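Local coordinates for protein Rio2 kinase (Chaetomium thermophilum, PDB 4GYI) that binds ADP and magnesium as an atypical RIO-type kinase, carries a phosphoaspartate in that complex, acts in maturation of the pre-40S ribosomal subunit, and probably phosphorylates serine and threonine residues, at residues I126-R131 against S184-V189; L221-L226 against D310-L315; S264-N269 against R314-L319. All blocks are in the same frame, centred on the assembly; numbering follows the deposited sequence.

Contact 1. Residues I126-R131 against S184-V189. With EDO (1,2-ethanediol), chain D.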
loop_
_atom_site.group_PDB
_atom_site.type_symbol
_atom_site.label_atom_id
_atom_site.label_comp_id
_atom_site.label_asym_id
_atom_site.label_seq_id
_atom_site.Cartn_x
_atom_site.Cartn_y
_atom_site.Cartn_z
ATOM N N ILE A 126 1.359 -3.326 4.299
ATOM C CA ILE A 126 2.059 -4.332 3.515
ATOM C C ILE A 126 1.209 -4.696 2.308
ATOM O O ILE A 126 0.106 -5.184 2.467
ATOM C CB ILE A 126 2.295 -5.606 4.358
ATOM C CG1 ILE A 126 3.075 -5.241 5.642
ATOM C CG2 ILE A 126 3.057 -6.656 3.538
ATOM C CD1 ILE A 126 3.321 -6.431 6.586
ATOM N N HIS A 127 1.704 -4.449 1.104
ATOM C CA HIS A 127 0.917 -4.729 -0.084
ATOM C C HIS A 127 0.927 -6.212 -0.432
ATOM O O HIS A 127 1.971 -6.877 -0.359
ATOM C CB HIS A 127 1.389 -3.884 -1.267
ATOM C CG HIS A 127 1.020 -2.437 -1.164
ATOM N ND1 HIS A 127 -0.180 -1.939 -1.630
ATOM C CD2 HIS A 127 1.688 -1.378 -0.644
ATOM C CE1 HIS A 127 -0.231 -0.636 -1.417
ATOM N NE2 HIS A 127 0.890 -0.270 -0.818
ATOM N N ARG A 128 -0.256 -6.705 -0.801
ATOM C CA ARG A 128 -0.517 -8.118 -1.036
ATOM C C ARG A 128 -1.195 -8.409 -2.380
ATOM O O ARG A 128 -2.166 -9.160 -2.429
ATOM C CB ARG A 128 -1.426 -8.642 0.084
ATOM C CG ARG A 128 -0.764 -8.579 1.460
ATOM C CD ARG A 128 0.430 -9.533 1.580
ATOM N NE ARG A 128 0.858 -9.656 2.977
ATOM C CZ ARG A 128 2.084 -9.983 3.378
ATOM N NH1 ARG A 128 3.043 -10.234 2.487
ATOM N NH2 ARG A 128 2.350 -10.058 4.678
ATOM N N LEU A 129 -0.694 -7.822 -3.462
ATOM C CA LEU A 129 -1.245 -8.087 -4.787
ATOM C C LEU A 129 -1.151 -9.594 -5.081
ATOM O O LEU A 129 -0.172 -10.224 -4.715
ATOM C CB LEU A 129 -0.467 -7.287 -5.854
ATOM C CG LEU A 129 -0.864 -5.825 -6.103
ATOM C CD1 LEU A 129 -0.837 -5.023 -4.821
ATOM C CD2 LEU A 129 0.064 -5.178 -7.102
ATOM N N GLY A 130 -2.171 -10.170 -5.709
ATOM C CA GLY A 130 -2.153 -11.587 -6.045
ATOM C C GLY A 130 -2.857 -12.488 -5.046
ATOM O O GLY A 130 -3.143 -13.661 -5.337
ATOM N N ARG A 131 -3.120 -11.954 -3.859
ATOM C CA ARG A 131 -3.695 -12.750 -2.771
ATOM C C ARG A 131 -5.112 -13.182 -3.108
ATOM O O ARG A 131 -5.906 -12.385 -3.580
ATOM C CB ARG A 131 -3.682 -11.966 -1.459
ATOM C CG ARG A 131 -4.811 -12.303 -0.505
ATOM C CD ARG A 131 -4.761 -11.404 0.731
ATOM N NE ARG A 131 -3.616 -11.714 1.585
ATOM C CZ ARG A 131 -3.260 -10.990 2.643
ATOM N NH1 ARG A 131 -3.944 -9.898 2.968
ATOM N NH2 ARG A 131 -2.218 -11.351 3.376
ATOM N N SER A 184 9.823 0.586 2.274
ATOM C CA SER A 184 10.799 -0.438 1.921
ATOM C C SER A 184 10.129 -1.596 1.210
ATOM O O SER A 184 9.176 -2.170 1.725
ATOM C CB SER A 184 11.548 -0.938 3.151
ATOM O OG SER A 184 12.455 -1.978 2.800
ATOM N N ARG A 185 10.619 -1.930 0.017
ATOM C CA ARG A 185 10.060 -3.039 -0.747
ATOM C C ARG A 185 8.536 -2.874 -0.941
ATOM O O ARG A 185 8.080 -1.875 -1.507
ATOM C CB ARG A 185 10.425 -4.373 -0.080
ATOM C CG ARG A 185 11.917 -4.613 -0.037
ATOM C CD ARG A 185 12.279 -5.611 1.043
ATOM N NE ARG A 185 13.696 -5.982 1.038
ATOM C CZ ARG A 185 14.626 -5.415 1.806
ATOM N NH1 ARG A 185 14.312 -4.427 2.635
ATOM N NH2 ARG A 185 15.865 -5.833 1.738
ATOM N N HIS A 186 7.754 -3.824 -0.433
ATOM C CA HIS A 186 6.294 -3.774 -0.568
ATOM C C HIS A 186 5.581 -3.084 0.609
ATOM O O HIS A 186 4.372 -3.264 0.807
ATOM C CB HIS A 186 5.721 -5.185 -0.749
ATOM C CG HIS A 186 6.048 -6.135 0.371
ATOM N ND1 HIS A 186 7.276 -6.164 1.001
ATOM C CD2 HIS A 186 5.311 -7.113 0.951
ATOM C CE1 HIS A 186 7.282 -7.114 1.919
ATOM N NE2 HIS A 186 6.099 -7.700 1.918
ATOM N N THR A 187 6.314 -2.306 1.395
ATOM C CA THR A 187 5.739 -1.811 2.644
ATOM C C THR A 187 5.824 -0.307 2.774
ATOM O O THR A 187 6.708 0.325 2.199
ATOM C CB THR A 187 6.397 -2.471 3.889
ATOM O OG1 THR A 187 7.723 -1.952 4.075
ATOM C CG2 THR A 187 6.468 -3.964 3.714
ATOM N N ILE A 188 4.901 0.271 3.531
ATOM C CA ILE A 188 4.990 1.687 3.828
ATOM C C ILE A 188 4.756 1.867 5.299
ATOM O O ILE A 188 3.886 1.204 5.857
ATOM C CB ILE A 188 3.918 2.503 3.093
ATOM C CG1 ILE A 188 4.153 2.461 1.581
ATOM C CG2 ILE A 188 3.920 3.964 3.587
ATOM C CD1 ILE A 188 3.118 3.247 0.796
ATOM N N VAL A 189 5.537 2.744 5.924
ATOM C CA VAL A 189 5.267 3.155 7.288
ATOM C C VAL A 189 4.693 4.548 7.196
ATOM O O VAL A 189 5.267 5.400 6.541
ATOM C CB VAL A 189 6.542 3.169 8.165
ATOM C CG1 VAL A 189 6.230 3.748 9.536
ATOM C CG2 VAL A 189 7.102 1.769 8.317
HETATM C C1 EDO D . 3.036 -10.448 -2.628
HETATM O O1 EDO D . 2.004 -9.499 -2.912
HETATM C C2 EDO D . 3.333 -10.412 -1.138
HETATM O O2 EDO D . 3.523 -9.059 -0.765
#
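Ile126 lies beside both His186 and Thr187, its side chain pointing the same way as theirs. CG2 approaches the His186 ring obliquely, 3.5 Å from CD2, while CG1 rests 4.1 Å from Thr187 CG2. With chi1 at -57°, Ile126 turns CG1 to the side of its own N and leaves CG2 on the far side, beside the imidazole; the same CG2 lies over the centre of the Arg128 guanidinium. The backbones pair here as antiparallel strands: Ile126 and Thr187 form a non-hydrogen-bonded pair, and the next bond, from His127 N to His186 O, is 2.9 Å long and straight at 178°. This places the contact in the five-stranded antiparallel sheet of the kinase N-lobe, where strand 121-127 runs against strand 187-191 and a type II' turn, Ser184 to Thr187, leads into the latter. The His127 ring presents its edge to His186 O; its side chain also lies near that of Lys125, which binds ADP. Beyond it, Arg128 bends at chi2 (-67°) and brings NH1 to 4.0 Å from His186 NE2, both groups being held by Asp83 of helix 79-92. An alanine in place of His186 would probably leave Ile126 CG2 without its aromatic neighbour and Asp83 without one of its two partners from this contact. An ethanediol, probably from the crystallisation liquor, lies next to this corner: its O2 hydrogen-bonds to His127 O at 2.7 Å and comes within 3.2 Å of His186 CD2, while its O1 hydrogen-bonds to Leu129 O at 2.9 Å.

Contact 2. Residues L221-L226 against D310-L315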
loop_
_atom_site.group_PDB
_atom_site.type_symbol
_atom_site.label_atom_id
_atom_site.label_comp_id
_atom_site.label_asym_id
_atom_site.label_seq_id
_atom_site.Cartn_x
_atom_site.Cartn_y
_atom_site.Cartn_z
ATOM N N LEU A 221 -8.317 17.238 -6.127
ATOM C CA LEU A 221 -7.417 16.243 -6.705
ATOM C C LEU A 221 -7.294 16.433 -8.222
ATOM O O LEU A 221 -6.188 16.453 -8.762
ATOM C CB LEU A 221 -7.887 14.825 -6.387
ATOM C CG LEU A 221 -7.583 14.217 -5.014
ATOM C CD1 LEU A 221 -8.321 12.906 -4.875
ATOM C CD2 LEU A 221 -6.085 13.978 -4.818
ATOM N N ALA A 222 -8.427 16.596 -8.900
ATOM C CA ALA A 222 -8.444 16.688 -10.363
ATOM C C ALA A 222 -7.703 17.931 -10.853
ATOM O O ALA A 222 -6.997 17.881 -11.858
ATOM C CB ALA A 222 -9.871 16.680 -10.880
ATOM N N LYS A 223 -7.863 19.036 -10.127
ATOM C CA LYS A 223 -7.128 20.262 -10.416
ATOM C C LYS A 223 -5.616 20.052 -10.328
ATOM O O LYS A 223 -4.855 20.754 -10.989
ATOM C CB LYS A 223 -7.592 21.407 -9.505
ATOM C CG LYS A 223 -6.472 22.212 -8.856
ATOM C CD LYS A 223 -6.956 23.578 -8.423
ATOM C CE LYS A 223 -7.327 24.416 -9.638
ATOM N NZ LYS A 223 -8.045 25.670 -9.275
ATOM N N HIS A 224 -5.185 19.069 -9.542
ATOM C CA HIS A 224 -3.759 18.732 -9.458
ATOM C C HIS A 224 -3.377 17.531 -10.329
ATOM O O HIS A 224 -2.306 16.953 -10.160
ATOM C CB HIS A 224 -3.311 18.518 -8.008
ATOM C CG HIS A 224 -3.235 19.783 -7.209
ATOM N ND1 HIS A 224 -2.048 20.444 -6.977
ATOM C CD2 HIS A 224 -4.201 20.523 -6.614
ATOM C CE1 HIS A 224 -2.285 21.531 -6.264
ATOM N NE2 HIS A 224 -3.584 21.601 -6.030
ATOM N N GLY A 225 -4.250 17.171 -11.268
ATOM C CA GLY A 225 -3.935 16.128 -12.235
ATOM C C GLY A 225 -4.246 14.695 -11.817
ATOM O O GLY A 225 -3.874 13.745 -12.505
ATOM N N LEU A 226 -4.951 14.528 -10.706
ATOM C CA LEU A 226 -5.173 13.190 -10.160
ATOM C C LEU A 226 -6.636 12.755 -10.049
ATOM O O LEU A 226 -7.547 13.576 -9.842
ATOM C CB LEU A 226 -4.523 13.070 -8.791
ATOM C CG LEU A 226 -2.997 13.103 -8.807
ATOM C CD1 LEU A 226 -2.479 13.228 -7.399
ATOM C CD2 LEU A 226 -2.452 11.848 -9.475
ATOM N N ASP A 310 -4.427 28.085 -12.371
ATOM C CA ASP A 310 -3.904 28.839 -11.223
ATOM C C ASP A 310 -2.555 28.272 -10.779
ATOM O O ASP A 310 -1.741 27.878 -11.610
ATOM C CB ASP A 310 -4.902 28.872 -10.057
ATOM C CG ASP A 310 -6.340 29.060 -10.524
ATOM O OD1 ASP A 310 -6.545 29.449 -11.698
ATOM O OD2 ASP A 310 -7.263 28.820 -9.713
ATOM N N GLY A 311 -2.317 28.214 -9.475
ATOM C CA GLY A 311 -1.036 27.728 -8.984
ATOM C C GLY A 311 -0.832 26.231 -9.135
ATOM O O GLY A 311 0.278 25.733 -8.929
ATOM N N ALA A 312 -1.898 25.529 -9.527
ATOM C CA ALA A 312 -1.993 24.064 -9.426
ATOM C C ALA A 312 -0.814 23.253 -9.949
ATOM O O ALA A 312 -0.629 23.087 -11.153
ATOM C CB ALA A 312 -3.290 23.566 -10.054
ATOM N N LYS A 313 -0.031 22.738 -9.013
ATOM C CA LYS A 313 1.069 21.854 -9.338
ATOM C C LYS A 313 0.520 20.499 -9.789
ATOM O O LYS A 313 -0.385 19.951 -9.162
ATOM C CB LYS A 313 1.967 21.682 -8.113
ATOM C CG LYS A 313 3.291 21.026 -8.422
ATOM C CD LYS A 313 4.119 20.771 -7.174
ATOM C CE LYS A 313 5.516 20.270 -7.547
ATOM N NZ LYS A 313 5.491 19.273 -8.668
ATOM N N ARG A 314 1.059 19.964 -10.880
ATOM C CA ARG A 314 0.609 18.676 -11.401
ATOM C C ARG A 314 1.243 17.553 -10.602
ATOM O O ARG A 314 2.418 17.236 -10.798
ATOM C CB ARG A 314 1.004 18.528 -12.873
ATOM C CG ARG A 314 0.346 19.516 -13.817
ATOM C CD ARG A 314 -1.082 19.105 -14.157
ATOM N NE ARG A 314 -1.143 17.781 -14.779
ATOM C CZ ARG A 314 -1.259 17.560 -16.087
ATOM N NH1 ARG A 314 -1.338 18.579 -16.941
ATOM N NH2 ARG A 314 -1.306 16.312 -16.543
ATOM N N LEU A 315 0.466 16.942 -9.711
ATOM C CA LEU A 315 0.995 15.907 -8.824
ATOM C C LEU A 315 1.162 14.572 -9.527
ATOM O O LEU A 315 1.845 13.678 -9.021
ATOM C CB LEU A 315 0.095 15.738 -7.603
ATOM C CG LEU A 315 -0.042 17.038 -6.812
ATOM C CD1 LEU A 315 -0.664 16.803 -5.447
ATOM C CD2 LEU A 315 1.335 17.652 -6.675
#
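Ala312 sets its methyl over one face of the His224 ring and against the aliphatic part of Lys223, with CB 3.7 Å from Lys223 CG and 3.4 Å from Lys223 O. The lysine chain runs past this methyl, bends at chi3 (-66°) and reaches Asp310, whose side chain it crosses at about a right angle; the salt bridge from NZ to OD2 is weak at 3.3 Å. His224 is gripped through both its ring and its backbone. Its ND1 donates to Lys313 O at 2.8 Å, on a lone pair in the carbonyl plane, although the oxygen is 30° out of the ring plane and the angle at hydrogen is 131°. His224 O in turn accepts from Leu315 N at 2.8 Å. These two bonds fix the loop before and after Arg314, whose CA is the nearest to that of His224. Leu315 packs its CG 3.8 Å from His224 CB, and its CB meets Leu226 CD1 at 3.6 Å, the two leucines crossing. Just before Leu226 the helix ends in a Schellman motif: Leu226 N returns to Leu221 O, Gly225 N bonds Ala222 O, and Gly225 takes the positive phi of the C-prime residue. A CB at these backbone angles would be jammed against His224 O and would also clash with Arg314 NE. The loop 310-315 thus lies across the C-terminal end of helix 207-223 where the chain enters strand 226-227, with Leu226 and Leu315 both reaching Leu170 of helix 149-172 and Phe175 meeting the His224 ring edge-to-face.

Contact 3. Residues S264-N269 against R314-L319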
loop_
_atom_site.group_PDB
_atom_site.type_symbol
_atom_site.label_atom_id
_atom_site.label_comp_id
_atom_site.label_asym_id
_atom_site.label_seq_id
_atom_site.Cartn_x
_atom_site.Cartn_y
_atom_site.Cartn_z
ATOM N N SER A 264 -3.739 9.567 -13.502
ATOM C CA SER A 264 -3.693 10.944 -13.955
ATOM C C SER A 264 -4.983 11.338 -14.651
ATOM O O SER A 264 -5.643 10.502 -15.265
ATOM C CB SER A 264 -2.524 11.128 -14.917
ATOM O OG SER A 264 -2.785 12.193 -15.790
ATOM N N MET A 265 -5.332 12.620 -14.592
ATOM C CA MET A 265 -6.494 13.106 -15.334
ATOM C C MET A 265 -6.302 12.936 -16.841
ATOM O O MET A 265 -7.247 13.082 -17.611
ATOM C CB MET A 265 -6.795 14.576 -15.010
ATOM C CG MET A 265 -7.443 14.805 -13.663
ATOM S SD MET A 265 -9.216 14.454 -13.615
ATOM C CE MET A 265 -9.796 15.706 -14.783
ATOM N N ASP A 266 -5.074 12.633 -17.253
ATOM C CA ASP A 266 -4.759 12.395 -18.662
ATOM C C ASP A 266 -4.882 10.925 -19.060
ATOM O O ASP A 266 -4.527 10.563 -20.178
ATOM C CB ASP A 266 -3.334 12.864 -18.978
ATOM C CG ASP A 266 -3.223 14.371 -19.073
ATOM O OD1 ASP A 266 -4.182 15.013 -19.549
ATOM O OD2 ASP A 266 -2.171 14.909 -18.672
ATOM N N HIS A 267 -5.352 10.078 -18.145
ATOM C CA HIS A 267 -5.454 8.650 -18.423
ATOM C C HIS A 267 -6.526 8.445 -19.469
ATOM O O HIS A 267 -7.544 9.127 -19.434
ATOM C CB HIS A 267 -5.816 7.891 -17.158
ATOM C CG HIS A 267 -5.763 6.402 -17.303
ATOM N ND1 HIS A 267 -6.680 5.696 -18.053
ATOM C CD2 HIS A 267 -4.926 5.481 -16.768
ATOM C CE1 HIS A 267 -6.389 4.409 -18.002
ATOM N NE2 HIS A 267 -5.334 4.250 -17.224
ATOM N N PRO A 268 -6.294 7.520 -20.420
ATOM C CA PRO A 268 -7.255 7.278 -21.502
ATOM C C PRO A 268 -8.663 7.011 -20.970
ATOM O O PRO A 268 -9.643 7.402 -21.597
ATOM C CB PRO A 268 -6.699 6.025 -22.182
ATOM C CG PRO A 268 -5.239 6.098 -21.950
ATOM C CD PRO A 268 -5.066 6.721 -20.587
ATOM N N ASN A 269 -8.756 6.369 -19.811
ATOM C CA ASN A 269 -10.048 6.108 -19.185
ATOM C C ASN A 269 -10.404 7.096 -18.083
ATOM O O ASN A 269 -11.177 6.746 -17.199
ATOM C CB ASN A 269 -10.070 4.710 -18.561
ATOM C CG ASN A 269 -10.219 3.614 -19.577
ATOM O OD1 ASN A 269 -10.980 3.739 -20.535
ATOM N ND2 ASN A 269 -9.493 2.516 -19.372
ATOM N N ARG A 314 1.059 19.964 -10.880
ATOM C CA ARG A 314 0.609 18.676 -11.401
ATOM C C ARG A 314 1.243 17.553 -10.602
ATOM O O ARG A 314 2.418 17.236 -10.798
ATOM C CB ARG A 314 1.004 18.528 -12.873
ATOM C CG ARG A 314 0.346 19.516 -13.817
ATOM C CD ARG A 314 -1.082 19.105 -14.157
ATOM N NE ARG A 314 -1.143 17.781 -14.779
ATOM C CZ ARG A 314 -1.259 17.560 -16.087
ATOM N NH1 ARG A 314 -1.338 18.579 -16.941
ATOM N NH2 ARG A 314 -1.306 16.312 -16.543
ATOM N N LEU A 315 0.466 16.942 -9.711
ATOM C CA LEU A 315 0.995 15.907 -8.824
ATOM C C LEU A 315 1.162 14.572 -9.527
ATOM O O LEU A 315 1.845 13.678 -9.021
ATOM C CB LEU A 315 0.095 15.738 -7.603
ATOM C CG LEU A 315 -0.042 17.038 -6.812
ATOM C CD1 LEU A 315 -0.664 16.803 -5.447
ATOM C CD2 LEU A 315 1.335 17.652 -6.675
ATOM N N ASP A 316 0.554 14.447 -10.704
ATOM C CA ASP A 316 0.585 13.195 -11.453
ATOM C C ASP A 316 1.924 12.960 -12.143
ATOM O O ASP A 316 2.036 12.125 -13.043
ATOM C CB ASP A 316 -0.557 13.152 -12.470
ATOM C CG ASP A 316 -0.644 14.416 -13.307
ATOM O OD1 ASP A 316 -0.149 15.468 -12.843
ATOM O OD2 ASP A 316 -1.214 14.358 -14.419
ATOM N N ALA A 317 2.935 13.707 -11.715
ATOM C CA ALA A 317 4.283 13.562 -12.241
ATOM C C ALA A 317 5.232 13.106 -11.140
ATOM O O ALA A 317 6.440 13.011 -11.357
ATOM C CB ALA A 317 4.752 14.870 -12.840
ATOM N N ALA A 318 4.674 12.823 -9.961
ATOM C CA ALA A 318 5.460 12.372 -8.813
ATOM C C ALA A 318 6.095 11.013 -9.085
ATOM O O ALA A 318 7.131 10.663 -8.519
ATOM C CB ALA A 318 4.588 12.313 -7.561
ATOM N N LEU A 319 5.464 10.254 -9.969
ATOM C CA LEU A 319 5.938 8.925 -10.319
ATOM C C LEU A 319 7.202 8.962 -11.189
ATOM O O LEU A 319 8.055 8.080 -11.084
ATOM C CB LEU A 319 4.819 8.158 -11.028
ATOM C CG LEU A 319 4.637 6.684 -10.657
ATOM C CD1 LEU A 319 4.864 6.479 -9.157
ATOM C CD2 LEU A 319 3.248 6.194 -11.081
#
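Asp316 meets Ser264 from its first side-chain carbon outward: CB lies 3.7 Å from Ser264 CB, and CG, set between the backbone N and the carbonyl carbon (chi1 49°), places the carboxylate where OD2 can meet Ser264 OG. At the tip the two carboxylate oxygens divide the work. OD1 accepts from Arg314 NE on its syn lone pair at 3.2 Å. OD2 accepts twice, from Arg314 NH2 on its syn lone pair at 2.9 Å and from Ser264 OG on its anti lone pair at 3.0 Å. The arginine therefore grips the carboxylate side-on, with both acceptors close to the guanidinium plane, while the serine approaches from the other side of OD2. Arg314 NH2 also reaches across to Asp266 OD2 at 2.7 Å, in a salt bridge bent to 139° at the hydrogen. That oxygen is met from above its carboxylate plane, and the two flat groups are turned 62° apart. Asp266 OD2 and Asp316 OD2 come within 4.4 Å of each other, a closeness that the positive charge of Arg314 is likely to offset. Ser264 OG also accepts from Asp266 N at 2.8 Å, a bond likely to limit the rotation of the hydroxyl that donates to Asp316. The arrangement is a surface salt-bridge network built on an ST turn at Ser264, within a type I turn from Ser264 to His267, in the loop leading from strand 263-264 to helix 270-289.

Contact 1 is fully buried, about 6 Å from the centre of the chain, and joins neighbouring strands of the N-lobe sheet near the nucleotide. Contacts 2 and 3 have their centres farther out, at about 22 and 18 Å, away from the annotated sites. Those two share Arg314 and Leu315 of the long loop between helices 300-304 and 326-341; Gly225 O, 2.8 Å from Met265 N, probably adds a hydrogen bond between them. The chemistry shifts with position: strand pairing, a histidine packed on isoleucine and buried polar ends held by a helix aspartate in contact 1; histidine-ring and backbone hydrogen bonds, leucine packing and one weak salt bridge in partly buried contact 2; almost wholly polar and charged bonding in surface contact 3.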